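Local coordinates for protein class D beta-lactamase (Fusobacterium nucleatum subsp. polymorphum, PDB 4IED) that probably hydrolyses the beta-lactam ring of antibiotics to give substituted beta-amino acids, as other class D beta-lactamases do, at residues L160-S165 with I221-I226. Numbering follows the deposited sequence.
Sequences LLNLLS and IYSFAI
Ser223 lays its hydroxyl against the backbone of the helix at Asn162, with Ser223 OG 3.2 Å from Asn162 CA. Because OG stands anti to its own carbonyl carbon (chi1 -70°), it lies against the peptide joining Leu161 to Asn162; the CA atoms of Asn162 and Ser223 are 5.5 Å apart, a close approach consistent with the small serine side chain. One turn further on, Ser165 meets Ile221: the branch methyl CG2 lies 3.5 Å from Ser165 OG, and the delta methyl CD1 reaches the same oxygen at 3.7 Å. That hydroxyl is turned back on its own helix, where it gives a 2.8 Å hydrogen bond from Ser165 OG to Asn162 O, entering from above the carbonyl plane. The polar end of Ser165 is thereby satisfied within the helix while it packs against aliphatic carbon. At the other end, Leu161 extends CD1 to the strand backbone, 3.7 Å from Phe224 O. The contact is buried, and the axes of segments 160-165 and 221-226 run roughly antiparallel, with 144° between their N-to-C directions. As in the beta-lactamase/transpeptidase fold, helices flank both faces of a central antiparallel sheet: helix 154-165 rests on one, where Trp214 of neighbouring strand 208-216 touches both Ser165 and Ser223, whereas the side chain of Phe224, on the other face of strand 221-229, packs on Val243 of helix 238-249.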
loop_
_atom_site.group_PDB
_atom_site.type_symbol
_atom_site.label_atom_id
_atom_site.label_comp_id
_atom_site.label_asym_id
_atom_site.label_seq_id
_atom_site.Cartn_x
_atom_site.Cartn_y
_atom_site.Cartn_z
ATOM N N LEU A 160 10.216 -2.285 -0.306
ATOM C CA LEU A 160 9.959 -1.100 -1.065
ATOM C C LEU A 160 9.654 0.109 -0.185
ATOM O O LEU A 160 10.094 1.255 -0.429
ATOM C CB LEU A 160 8.838 -1.250 -2.059
ATOM C CG LEU A 160 9.108 -1.982 -3.337
ATOM C CD1 LEU A 160 7.778 -2.355 -4.004
ATOM C CD2 LEU A 160 9.999 -1.199 -4.239
ATOM N N LEU A 161 8.894 -0.123 0.870
ATOM C CA LEU A 161 8.421 0.968 1.741
ATOM C C LEU A 161 9.588 1.469 2.591
ATOM O O LEU A 161 9.672 2.654 2.850
ATOM C CB LEU A 161 7.268 0.473 2.601
ATOM C CG LEU A 161 6.009 0.304 1.791
ATOM C CD1 LEU A 161 4.999 -0.576 2.547
ATOM C CD2 LEU A 161 5.294 1.604 1.343
ATOM N N ASN A 162 10.462 0.572 3.027
ATOM C CA ASN A 162 11.677 0.988 3.726
ATOM C C ASN A 162 12.482 1.971 2.873
ATOM O O ASN A 162 12.973 3.016 3.337
ATOM C CB ASN A 162 12.503 -0.218 4.137
ATOM C CG ASN A 162 13.826 0.245 4.759
ATOM O OD1 ASN A 162 13.862 0.928 5.756
ATOM N ND2 ASN A 162 14.833 -0.125 4.142
ATOM N N LEU A 163 12.613 1.666 1.618
ATOM C CA LEU A 163 13.328 2.570 0.678
ATOM C C LEU A 163 12.552 3.904 0.415
ATOM O O LEU A 163 13.131 5.002 0.429
ATOM C CB LEU A 163 13.660 1.866 -0.622
ATOM C CG LEU A 163 14.608 0.698 -0.484
ATOM C CD1 LEU A 163 14.610 -0.129 -1.801
ATOM C CD2 LEU A 163 15.963 1.127 -0.033
ATOM N N LEU A 164 11.275 3.786 0.113
ATOM C CA LEU A 164 10.452 4.970 -0.120
ATOM C C LEU A 164 10.527 5.952 1.059
ATOM O O LEU A 164 10.668 7.154 0.876
ATOM C CB LEU A 164 8.960 4.570 -0.325
ATOM C CG LEU A 164 7.994 5.743 -0.576
ATOM C CD1 LEU A 164 8.391 6.675 -1.753
ATOM C CD2 LEU A 164 6.570 5.251 -0.752
ATOM N N SER A 165 10.436 5.435 2.275
ATOM C CA SER A 165 10.351 6.251 3.513
ATOM C C SER A 165 11.650 7.096 3.691
ATOM O O SER A 165 11.644 8.084 4.334
ATOM C CB SER A 165 10.174 5.357 4.738
ATOM O OG SER A 165 11.334 4.615 5.007
ATOM N N ILE A 221 12.565 4.116 11.790
ATOM C CA ILE A 221 11.472 3.926 10.782
ATOM C C ILE A 221 11.124 2.464 10.792
ATOM O O ILE A 221 11.970 1.609 10.628
ATOM C CB ILE A 221 11.870 4.282 9.336
ATOM C CG1 ILE A 221 12.408 5.701 9.294
ATOM C CG2 ILE A 221 10.698 4.108 8.426
ATOM C CD1 ILE A 221 12.961 6.147 7.964
ATOM N N TYR A 222 9.812 2.187 11.017
ATOM C CA TYR A 222 9.257 0.827 11.026
ATOM C C TYR A 222 8.405 0.664 9.819
ATOM O O TYR A 222 7.346 1.277 9.735
ATOM C CB TYR A 222 8.436 0.579 12.305
ATOM C CG TYR A 222 9.169 0.854 13.585
ATOM C CD1 TYR A 222 9.192 2.164 14.082
ATOM C CD2 TYR A 222 9.777 -0.165 14.336
ATOM C CE1 TYR A 222 9.822 2.504 15.253
ATOM C CE2 TYR A 222 10.498 0.227 15.479
ATOM C CZ TYR A 222 10.505 1.530 15.925
ATOM O OH TYR A 222 11.222 1.921 17.114
ATOM N N SER A 223 8.865 -0.140 8.845
ATOM C CA SER A 223 8.078 -0.338 7.634
ATOM C C SER A 223 7.283 -1.636 7.826
ATOM O O SER A 223 7.759 -2.591 8.444
ATOM C CB SER A 223 8.977 -0.513 6.449
ATOM O OG SER A 223 9.616 0.758 6.171
ATOM N N PHE A 224 6.059 -1.658 7.351
ATOM C CA PHE A 224 5.181 -2.804 7.672
ATOM C C PHE A 224 4.261 -3.111 6.511
ATOM O O PHE A 224 3.924 -2.357 5.630
ATOM C CB PHE A 224 4.326 -2.530 8.904
ATOM C CG PHE A 224 3.282 -1.440 8.697
ATOM C CD1 PHE A 224 2.006 -1.741 8.160
ATOM C CD2 PHE A 224 3.557 -0.141 9.086
ATOM C CE1 PHE A 224 1.077 -0.766 7.970
ATOM C CE2 PHE A 224 2.598 0.839 8.891
ATOM C CZ PHE A 224 1.382 0.519 8.316
ATOM N N ALA A 225 3.885 -4.415 6.527
ATOM C CA ALA A 225 2.780 -5.012 5.708
ATOM C C ALA A 225 2.060 -6.144 6.393
ATOM O O ALA A 225 2.725 -7.064 6.885
ATOM C CB ALA A 225 3.342 -5.511 4.389
ATOM N N ILE A 226 0.738 -6.009 6.382
ATOM C CA ILE A 226 -0.140 -7.101 6.843
ATOM C C ILE A 226 -1.033 -7.429 5.678
ATOM O O ILE A 226 -1.477 -6.591 4.904
ATOM C CB ILE A 226 -0.947 -6.690 8.084
ATOM C CG1 ILE A 226 -1.694 -7.915 8.725
ATOM C CG2 ILE A 226 -1.949 -5.579 7.828
ATOM C CD1 ILE A 226 -2.187 -7.553 10.100
#